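Local coordinates for acetylxylan esterase / glucomannan deacetylase (Cellvibrio japonicus, PDB 2WAA), which removes acetyl groups from plant cell wall polysaccharides, deacetylating acetylated xylan and glucomannan with equal efficiency, at residues Ser33-Tyr38 and Gln111-Gln116; Gln21-Thr26 and Gly40-Thr45; Glu106-Gln111 and Val182-Arg187. One frame throughout, in Å; residues are numbered along the deposited sequence.

Overall arrangement
Contacts 1 and 2 both lie in the N-terminal beta-sandwich domain, one in each of its two antiparallel sheets, with centres about 10 Å apart. Their segments alternate along the chain: Gln21-Thr26, Ser33-Tyr38, Gly40-Thr45, Gln111-Gln116. Strands 34-36 and 42-48 are consecutive, so the chain passes from one sheet to the other, and Phe36 and Leu114 of contact 1 meet Leu43 of contact 2 in between. Contact 3 lies about 15 Å from contact 1 and 17 Å from contact 2, centre to centre. It shares Gln111 with contact 1 and joins the sandwich to the SGNH-type esterase domain, so the N-terminal domain reaches the loop carrying Gly186, a probable transition-state stabiliser.

Contact 1: Ser33-Tyr38 and Gln111-Gln116; sequences SLTFGY and QVTLKQ
Phe36 and Val112 dominate this antiparallel pairing of strands 34-36 and 112-119, part of one sheet of the N-terminal beta-sandwich. They form a hydrogen-bonded pair, with Phe36 N to Val112 O at 2.9 Å and Val112 N to Phe36 O at 2.8 Å, and their side chains share the face that also bears Leu34 and Leu114. The CG of Phe36 sits between its own backbone N and carbonyl carbon (chi1 45°), a turn that lays the ring across to the partner strand. There the far corner of the ring, CZ, packs on Val112 CG1 at 3.6 Å, while the carbonyl oxygen of Val112 lies 3.7 Å above one ring face, toward the rim. A flat aromatic beside a beta-branched valine suits this buried face, against which Val41 and Leu43 pack; His103 meets the Phe36 ring edge-to-face. Just before strand 34-36, the small Ser33 fits against the partner backbone, its CB 3.3 Å from Leu114 O, while its hydroxyl turns to Asp31 and Asn29. The face bearing Thr35 and Thr113 is more polar. Both threonines point CG2 anti to the backbone N, leaving each hydroxyl beside that N; Asn29 also bonds Thr35, and the two oxygens, Thr35 OG1 and Thr113 OG1, are hydrogen-bonded at 2.8 Å.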
loop_
_atom_site.group_PDB
_atom_site.type_symbol
_atom_site.label_atom_id
_atom_site.label_comp_id
_atom_site.label_asym_id
_atom_site.label_seq_id
_atom_site.Cartn_x
_atom_site.Cartn_y
_atom_site.Cartn_z
ATOM N N SER A 33 -8.749 0.887 19.184
ATOM C CA SER A 33 -7.940 1.684 18.245
ATOM C C SER A 33 -7.497 0.778 17.087
ATOM O O SER A 33 -7.556 -0.469 17.204
ATOM C CB SER A 33 -6.743 2.322 18.963
ATOM O OG SER A 33 -5.878 1.301 19.457
ATOM N N LEU A 34 -7.055 1.392 15.981
ATOM C CA LEU A 34 -6.458 0.663 14.850
ATOM C C LEU A 34 -5.023 1.087 14.704
ATOM O O LEU A 34 -4.680 2.269 14.807
ATOM C CB LEU A 34 -7.177 1.010 13.534
ATOM C CG LEU A 34 -8.647 0.629 13.508
ATOM C CD1 LEU A 34 -9.145 1.140 12.100
ATOM C CD2 LEU A 34 -8.750 -0.872 13.694
ATOM N N THR A 35 -4.183 0.097 14.417
ATOM C CA THR A 35 -2.774 0.362 14.147
ATOM C C THR A 35 -2.434 -0.189 12.765
ATOM O O THR A 35 -2.928 -1.256 12.382
ATOM C CB THR A 35 -1.877 -0.272 15.249
ATOM O OG1 THR A 35 -2.246 0.277 16.522
ATOM C CG2 THR A 35 -0.423 0.095 15.011
ATOM N N PHE A 36 -1.618 0.558 12.039
ATOM C CA PHE A 36 -1.253 0.159 10.703
ATOM C C PHE A 36 0.144 0.602 10.325
ATOM O O PHE A 36 0.682 1.592 10.859
ATOM C CB PHE A 36 -2.304 0.686 9.696
ATOM C CG PHE A 36 -2.714 2.118 9.913
ATOM C CD1 PHE A 36 -2.065 3.169 9.251
ATOM C CD2 PHE A 36 -3.757 2.416 10.790
ATOM C CE1 PHE A 36 -2.426 4.488 9.458
ATOM C CE2 PHE A 36 -4.151 3.752 11.004
ATOM C CZ PHE A 36 -3.469 4.790 10.330
ATOM N N GLY A 37 0.740 -0.161 9.393
ATOM C CA GLY A 37 2.109 0.066 8.994
ATOM C C GLY A 37 2.300 0.125 7.475
ATOM O O GLY A 37 3.231 0.770 7.022
ATOM N N TYR A 38 1.478 -0.583 6.706
ATOM C CA TYR A 38 1.656 -0.564 5.247
ATOM C C TYR A 38 1.209 0.770 4.665
ATOM O O TYR A 38 0.326 1.406 5.207
ATOM C CB TYR A 38 0.898 -1.711 4.575
ATOM C CG TYR A 38 1.589 -3.031 4.783
ATOM C CD1 TYR A 38 2.833 -3.298 4.187
ATOM C CD2 TYR A 38 1.028 -4.005 5.609
ATOM C CE1 TYR A 38 3.472 -4.509 4.395
ATOM C CE2 TYR A 38 1.680 -5.250 5.807
ATOM C CZ TYR A 38 2.905 -5.466 5.211
ATOM O OH TYR A 38 3.561 -6.692 5.362
ATOM N N GLN A 111 4.757 2.520 12.884
ATOM C CA GLN A 111 3.345 2.193 12.727
ATOM C C GLN A 111 2.553 3.340 13.321
ATOM O O GLN A 111 3.004 4.018 14.276
ATOM C CB GLN A 111 2.988 0.873 13.423
ATOM C CG GLN A 111 3.399 -0.345 12.614
ATOM C CD GLN A 111 4.838 -0.641 12.787
ATOM O OE1 GLN A 111 5.377 -0.427 13.888
ATOM N NE2 GLN A 111 5.504 -1.156 11.722
ATOM N N VAL A 112 1.394 3.604 12.723
ATOM C CA VAL A 112 0.545 4.717 13.171
ATOM C C VAL A 112 -0.676 4.139 13.843
ATOM O O VAL A 112 -1.182 3.114 13.400
ATOM C CB VAL A 112 0.092 5.533 11.965
ATOM C CG1 VAL A 112 -1.081 6.523 12.341
ATOM C CG2 VAL A 112 1.287 6.299 11.349
ATOM N N THR A 113 -1.180 4.802 14.894
ATOM C CA THR A 113 -2.393 4.339 15.558
ATOM C C THR A 113 -3.412 5.486 15.518
ATOM O O THR A 113 -3.074 6.635 15.821
ATOM C CB THR A 113 -2.079 3.981 17.030
ATOM O OG1 THR A 113 -1.178 2.867 17.045
ATOM C CG2 THR A 113 -3.404 3.668 17.839
ATOM N N LEU A 114 -4.639 5.166 15.120
ATOM C CA LEU A 114 -5.743 6.095 15.243
ATOM C C LEU A 114 -6.543 5.531 16.391
ATOM O O LEU A 114 -6.946 4.360 16.344
ATOM C CB LEU A 114 -6.598 6.075 13.972
ATOM C CG LEU A 114 -7.926 6.812 14.158
ATOM C CD1 LEU A 114 -7.680 8.267 14.488
ATOM C CD2 LEU A 114 -8.777 6.650 12.864
ATOM N N LYS A 115 -6.771 6.322 17.440
ATOM C CA LYS A 115 -7.510 5.786 18.618
ATOM C C LYS A 115 -9.017 6.056 18.574
ATOM O O LYS A 115 -9.836 5.165 18.831
ATOM C CB LYS A 115 -6.949 6.374 19.922
ATOM C CG LYS A 115 -5.495 6.003 20.095
ATOM C CD LYS A 115 -4.987 6.355 21.507
ATOM C CE LYS A 115 -3.565 5.802 21.723
ATOM N NZ LYS A 115 -3.029 6.188 23.073
ATOM N N GLN A 116 -9.370 7.300 18.265
ATOM C CA GLN A 116 -10.810 7.676 18.311
ATOM C C GLN A 116 -10.978 9.003 17.594
ATOM O O GLN A 116 -9.986 9.696 17.347
ATOM C CB GLN A 116 -11.346 7.706 19.779
ATOM C CG GLN A 116 -10.476 8.428 20.708
ATOM C CD GLN A 116 -10.887 8.341 22.237
ATOM O OE1 GLN A 116 -10.333 9.086 23.028
ATOM N NE2 GLN A 116 -11.794 7.447 22.618
#

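Contact 2: Gln21-Thr26 and Gly40-Thr45; sequences QVMGRT and GVSLST
Gln21 and Met23 pair antiparallel with Ser44 and Ser42 through four backbone hydrogen bonds, the strand axes 4.8 Å apart and 161° between their directions. Val22 and Leu43 form the non-hydrogen-bonded pair between them. On their face, both methyls of Val22 lie alongside Leu43 CD2, with CG1 at 3.8 Å in one of the two conformers of Leu43; branched aliphatic chains suit this inward side. The other face carries Gln21, Met23, Ser42 and Ser44. Here the short Ser44 lets the glutamine stem come close, and Ser44 OG is 3.4 Å from Gln21 CB. The Gln21 chain bends at chi2 (53°), curling its amide back so that OE1 accepts from Val22 N at 2.9 Å, while NE2 reaches Pro128 O. Beyond the paired strands Gly24 adopts a positive phi at which a CB would jam against the preceding carbonyl oxygen, so glycine fits the bend. Val41 meets the far end of the segment with both branches: CG2 touches Arg25 O at 3.6 Å, and Val41 CG1 packs on Thr26 CG2 at 3.8 Å, the two side chains crossing at a slant. Arg25 itself points away, bonding Tyr206 O and Phe208 O and making a cation-pi contact with Trp219. Across the sandwich, Val22, Thr26, Val41 and Leu43 pack on strand 34-36. Strand 42-48 also pairs antiparallel with strand 94-103, whereas Met23 and Arg25 lean on strand 177-183, an edge strand of the esterase domain's parallel sheet.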
loop_
_atom_site.group_PDB
_atom_site.type_symbol
_atom_site.label_atom_id
_atom_site.label_comp_id
_atom_site.label_asym_id
_atom_site.label_seq_id
_atom_site.Cartn_x
_atom_site.Cartn_y
_atom_site.Cartn_z
ATOM N N GLN A 21 -14.862 3.649 7.591
ATOM C CA GLN A 21 -14.477 2.751 6.505
ATOM C C GLN A 21 -12.961 2.558 6.514
ATOM O O GLN A 21 -12.214 3.506 6.809
ATOM C CB GLN A 21 -14.984 3.304 5.164
ATOM C CG GLN A 21 -14.819 2.258 4.001
ATOM C CD GLN A 21 -15.463 0.902 4.353
ATOM O OE1 GLN A 21 -14.840 0.036 4.963
ATOM N NE2 GLN A 21 -16.746 0.721 3.985
ATOM N N VAL A 22 -12.500 1.337 6.194
ATOM C CA VAL A 22 -11.078 1.067 6.256
ATOM C C VAL A 22 -10.719 0.283 5.022
ATOM O O VAL A 22 -11.349 -0.766 4.718
ATOM C CB VAL A 22 -10.758 0.190 7.459
ATOM C CG1 VAL A 22 -9.233 -0.175 7.477
ATOM C CG2 VAL A 22 -11.130 0.961 8.774
ATOM N N MET A 23 -9.704 0.757 4.327
ATOM C CA MET A 23 -9.187 0.004 3.179
ATOM C C MET A 23 -7.691 -0.162 3.443
ATOM O O MET A 23 -6.991 0.829 3.639
ATOM C CB MET A 23 -9.410 0.795 1.876
ATOM C CG MET A 23 -8.917 -0.040 0.611
ATOM S SD MET A 23 -9.127 0.969 -0.859
ATOM C CE MET A 23 -7.747 2.122 -0.789
ATOM N N GLY A 24 -7.190 -1.394 3.473
ATOM C CA GLY A 24 -5.750 -1.609 3.798
ATOM C C GLY A 24 -5.658 -2.385 5.104
ATOM O O GLY A 24 -6.632 -2.460 5.875
ATOM N N ARG A 25 -4.515 -3.000 5.361
ATOM C CA ARG A 25 -4.366 -3.789 6.572
ATOM C C ARG A 25 -4.272 -2.983 7.873
ATOM O O ARG A 25 -3.411 -2.096 8.011
ATOM C CB ARG A 25 -3.123 -4.664 6.453
ATOM C CG ARG A 25 -3.298 -5.704 5.336
ATOM C CD ARG A 25 -2.158 -6.748 5.347
ATOM N NE ARG A 25 -2.285 -7.715 4.260
ATOM C CZ ARG A 25 -1.429 -8.725 4.064
ATOM N NH1 ARG A 25 -0.439 -8.929 4.900
ATOM N NH2 ARG A 25 -1.589 -9.566 3.047
ATOM N N THR A 26 -5.125 -3.328 8.833
ATOM C CA THR A 26 -5.073 -2.710 10.159
ATOM C C THR A 26 -5.122 -3.798 11.252
ATOM O O THR A 26 -5.711 -4.872 11.054
ATOM C CB THR A 26 -6.263 -1.734 10.376
ATOM O OG1 THR A 26 -7.511 -2.460 10.275
ATOM C CG2 THR A 26 -6.214 -0.592 9.337
ATOM N N GLY A 40 -0.716 3.435 2.138
ATOM C CA GLY A 40 -1.984 3.416 1.398
ATOM C C GLY A 40 -3.217 3.040 2.232
ATOM O O GLY A 40 -4.354 3.082 1.712
ATOM N N VAL A 41 -2.993 2.621 3.483
ATOM C CA VAL A 41 -4.102 2.321 4.388
ATOM C C VAL A 41 -4.927 3.612 4.483
ATOM O O VAL A 41 -4.385 4.691 4.769
ATOM C CB VAL A 41 -3.627 1.879 5.761
ATOM C CG1 VAL A 41 -4.843 1.757 6.739
ATOM C CG2 VAL A 41 -2.845 0.525 5.631
ATOM N N SER A 42 -6.224 3.480 4.216
ATOM C CA SER A 42 -7.086 4.627 4.068
ATOM C C SER A 42 -8.310 4.469 4.990
ATOM O O SER A 42 -9.039 3.457 4.880
ATOM C CB SER A 42 -7.519 4.700 2.604
ATOM O OG SER A 42 -6.413 4.959 1.733
ATOM N N LEU A 43 -8.547 5.481 5.835
ATOM C CA LEU A 43 -9.664 5.449 6.783
ATOM C C LEU A 43 -10.537 6.640 6.445
ATOM O O LEU A 43 -10.031 7.751 6.244
ATOM C CB LEU A 43 -9.178 5.565 8.221
ATOM C CG LEU A 43 -7.965 4.732 8.631
ATOM C CD1 LEU A 43 -7.682 4.827 10.156
ATOM C CD2 LEU A 43 -8.199 3.357 8.252
ATOM N N SER A 44 -11.846 6.404 6.359
ATOM C CA SER A 44 -12.707 7.475 5.852
ATOM C C SER A 44 -14.034 7.500 6.574
ATOM O O SER A 44 -14.524 6.477 7.049
ATOM C CB SER A 44 -12.943 7.382 4.327
ATOM O OG SER A 44 -13.418 6.081 3.881
ATOM N N THR A 45 -14.656 8.671 6.582
ATOM C CA THR A 45 -15.918 8.817 7.308
ATOM C C THR A 45 -16.647 9.987 6.627
ATOM O O THR A 45 -16.025 10.885 6.032
ATOM C CB THR A 45 -15.704 9.094 8.823
ATOM O OG1 THR A 45 -16.962 9.302 9.471
ATOM C CG2 THR A 45 -14.873 10.381 9.051
#

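Contact 3: Glu106-Gln111 and Val182-Arg187; sequences ENWHGQ and VCWGGR. With ACT (acetate ion), chain B; ACT (acetate ion), chain C.
The indole of Trp184 lies between Asn107 on one face and Arg187 on the other. Asn107 CB stands over the six-membered ring, 3.6 Å from its centroid, in a CH-pi contact, and the asparagine amide runs almost parallel to the ring, the planes 6° apart. On the opposite face Arg187 NH1, salt-bridged to Asp212, lies 3.9 Å above the plane, and Trp184 NE1 lies 3.3 Å above the guanidinium plane, toward its rim. Trp184 NE1 approaches the edge of the Trp108 ring, one face of which has His109 CD2 over its centre. The broad indole gives both domains a flat surface to pack on. The one direct hydrogen bond between the segments runs from Gly185 N to Glu106 OE1 at 2.8 Å, nearly straight (171°), on the syn lone pair of the carboxylate. With chi1 at 58°, the Glu106 side chain folds over its backbone before running out straight to the turn; OE2 accepts from Trp161 NE1, helping fix its rotation. A water bridges Asn107 N and ND2 to Cys183 O, while Asn107 OD1 accepts from Gln111 NE2 and Gly211 N. Gly186, at positive phi in the type II turn Trp184-Arg187, is a probable transition-state stabiliser, and its N donates to OXT of the chain C acetate, probably from the crystallisation liquor, at 2.7 Å, consistent with an oxyanion hole beside the probable nucleophile Ser141. The turn follows strand 177-183, which neighbours strand 133-139 in the parallel sheet, with the Cys144-Cys183 disulfide at its base. Helix 202-205 packs on Val182 and Arg187; residues 106-111 link strands 94-103 and 112-119.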
loop_
_atom_site.group_PDB
_atom_site.type_symbol
_atom_site.label_atom_id
_atom_site.label_comp_id
_atom_site.label_asym_id
_atom_site.label_seq_id
_atom_site.Cartn_x
_atom_site.Cartn_y
_atom_site.Cartn_z
ATOM N N GLU A 106 5.623 3.783 5.238
ATOM C CA GLU A 106 5.595 2.309 5.262
ATOM C C GLU A 106 6.155 1.808 6.598
ATOM O O GLU A 106 6.603 2.580 7.424
ATOM C CB GLU A 106 6.412 1.700 4.107
ATOM C CG GLU A 106 7.883 2.128 4.111
ATOM C CD GLU A 106 8.690 1.412 3.027
ATOM O OE1 GLU A 106 9.038 0.243 3.262
ATOM O OE2 GLU A 106 8.953 2.023 1.939
ATOM N N ASN A 107 6.125 0.504 6.800
ATOM C CA ASN A 107 6.456 -0.081 8.115
ATOM C C ASN A 107 7.767 0.333 8.769
ATOM O O ASN A 107 7.787 0.563 9.989
ATOM C CB ASN A 107 6.428 -1.593 8.005
ATOM C CG ASN A 107 5.003 -2.162 8.106
ATOM O OD1 ASN A 107 4.479 -2.241 9.197
ATOM N ND2 ASN A 107 4.412 -2.620 6.970
ATOM N N TRP A 108 8.867 0.426 8.009
ATOM C CA TRP A 108 10.112 0.765 8.672
ATOM C C TRP A 108 10.089 2.187 9.221
ATOM O O TRP A 108 10.851 2.493 10.155
ATOM C CB TRP A 108 11.375 0.460 7.827
ATOM C CG TRP A 108 11.662 1.363 6.630
ATOM C CD1 TRP A 108 11.444 1.048 5.311
ATOM C CD2 TRP A 108 12.267 2.652 6.632
ATOM N NE1 TRP A 108 11.857 2.079 4.502
ATOM C CE2 TRP A 108 12.381 3.067 5.285
ATOM C CE3 TRP A 108 12.754 3.490 7.637
ATOM C CZ2 TRP A 108 12.935 4.302 4.915
ATOM C CZ3 TRP A 108 13.306 4.740 7.268
ATOM C CH2 TRP A 108 13.366 5.127 5.907
ATOM N N HIS A 109 9.246 3.060 8.667
ATOM C CA HIS A 109 9.110 4.395 9.238
ATOM C C HIS A 109 8.504 4.305 10.629
ATOM O O HIS A 109 8.851 5.071 11.507
ATOM C CB HIS A 109 8.150 5.254 8.412
ATOM C CG HIS A 109 8.584 5.470 6.994
ATOM N ND1 HIS A 109 7.899 6.314 6.145
ATOM C CD2 HIS A 109 9.627 4.968 6.274
ATOM C CE1 HIS A 109 8.494 6.322 4.957
ATOM N NE2 HIS A 109 9.546 5.520 5.012
ATOM N N GLY A 110 7.596 3.357 10.812
ATOM C CA GLY A 110 6.930 3.134 12.079
ATOM C C GLY A 110 5.519 2.631 11.812
ATOM O O GLY A 110 5.136 2.345 10.663
ATOM N N GLN A 111 4.757 2.520 12.884
ATOM C CA GLN A 111 3.345 2.193 12.727
ATOM C C GLN A 111 2.553 3.340 13.321
ATOM O O GLN A 111 3.004 4.018 14.276
ATOM C CB GLN A 111 2.988 0.873 13.423
ATOM C CG GLN A 111 3.399 -0.345 12.614
ATOM C CD GLN A 111 4.838 -0.641 12.787
ATOM O OE1 GLN A 111 5.377 -0.427 13.888
ATOM N NE2 GLN A 111 5.504 -1.156 11.722
ATOM N N VAL A 182 1.078 -4.274 -0.058
ATOM C CA VAL A 182 1.776 -5.122 0.932
ATOM C C VAL A 182 3.192 -5.192 0.381
ATOM O O VAL A 182 3.482 -5.980 -0.513
ATOM C CB VAL A 182 1.099 -6.510 1.083
ATOM C CG1 VAL A 182 1.973 -7.493 1.922
ATOM C CG2 VAL A 182 -0.263 -6.330 1.773
ATOM N N CYS A 183 4.045 -4.310 0.885
ATOM C CA CYS A 183 5.340 -4.040 0.259
ATOM C C CYS A 183 6.281 -3.604 1.376
ATOM O O CYS A 183 5.837 -3.127 2.435
ATOM C CB CYS A 183 5.207 -2.963 -0.812
ATOM S SG CYS A 183 4.255 -1.504 -0.192
ATOM N N TRP A 184 7.579 -3.747 1.138
ATOM C CA TRP A 184 8.572 -3.341 2.141
ATOM C C TRP A 184 9.826 -2.910 1.404
ATOM O O TRP A 184 10.435 -3.719 0.659
ATOM C CB TRP A 184 8.881 -4.527 3.072
ATOM C CG TRP A 184 9.477 -4.102 4.396
ATOM C CD1 TRP A 184 10.662 -3.478 4.582
ATOM C CD2 TRP A 184 8.918 -4.310 5.693
ATOM N NE1 TRP A 184 10.897 -3.266 5.921
ATOM C CE2 TRP A 184 9.817 -3.757 6.623
ATOM C CE3 TRP A 184 7.725 -4.876 6.155
ATOM C CZ2 TRP A 184 9.582 -3.783 7.992
ATOM C CZ3 TRP A 184 7.479 -4.883 7.524
ATOM C CH2 TRP A 184 8.409 -4.337 8.427
ATOM N N GLY A 185 10.240 -1.666 1.591
ATOM C CA GLY A 185 11.457 -1.215 0.911
ATOM C C GLY A 185 12.692 -2.060 1.203
ATOM O O GLY A 185 12.941 -2.473 2.350
ATOM N N GLY A 186 13.506 -2.256 0.171
ATOM C CA GLY A 186 14.766 -2.981 0.318
ATOM C C GLY A 186 14.638 -4.497 0.342
ATOM O O GLY A 186 15.656 -5.181 0.247
ATOM N N ARG A 187 13.401 -5.023 0.407
ATOM C CA ARG A 187 13.140 -6.454 0.521
ATOM C C ARG A 187 12.906 -7.145 -0.826
ATOM O O ARG A 187 12.520 -6.494 -1.783
ATOM C CB ARG A 187 11.967 -6.704 1.462
ATOM C CG ARG A 187 12.196 -6.093 2.838
ATOM C CD ARG A 187 13.268 -6.869 3.701
ATOM N NE ARG A 187 13.481 -6.106 4.948
ATOM C CZ ARG A 187 12.751 -6.281 6.060
ATOM N NH1 ARG A 187 11.776 -7.206 6.093
ATOM N NH2 ARG A 187 12.987 -5.529 7.133
HETATM C C ACT B . 16.172 -4.053 4.852
HETATM O O ACT B . 16.046 -4.436 6.053
HETATM O OXT ACT B . 17.296 -4.244 4.322
HETATM C CH3 ACT B . 15.051 -3.404 4.096
HETATM C C ACT C . 13.620 -0.840 -3.214
HETATM O O ACT C . 14.438 0.024 -2.740
HETATM O OXT ACT C . 12.927 -1.449 -2.366
HETATM C CH3 ACT C . 13.466 -1.129 -4.683
HETATM O O HOH W 1 6.051 -1.751 4.709
#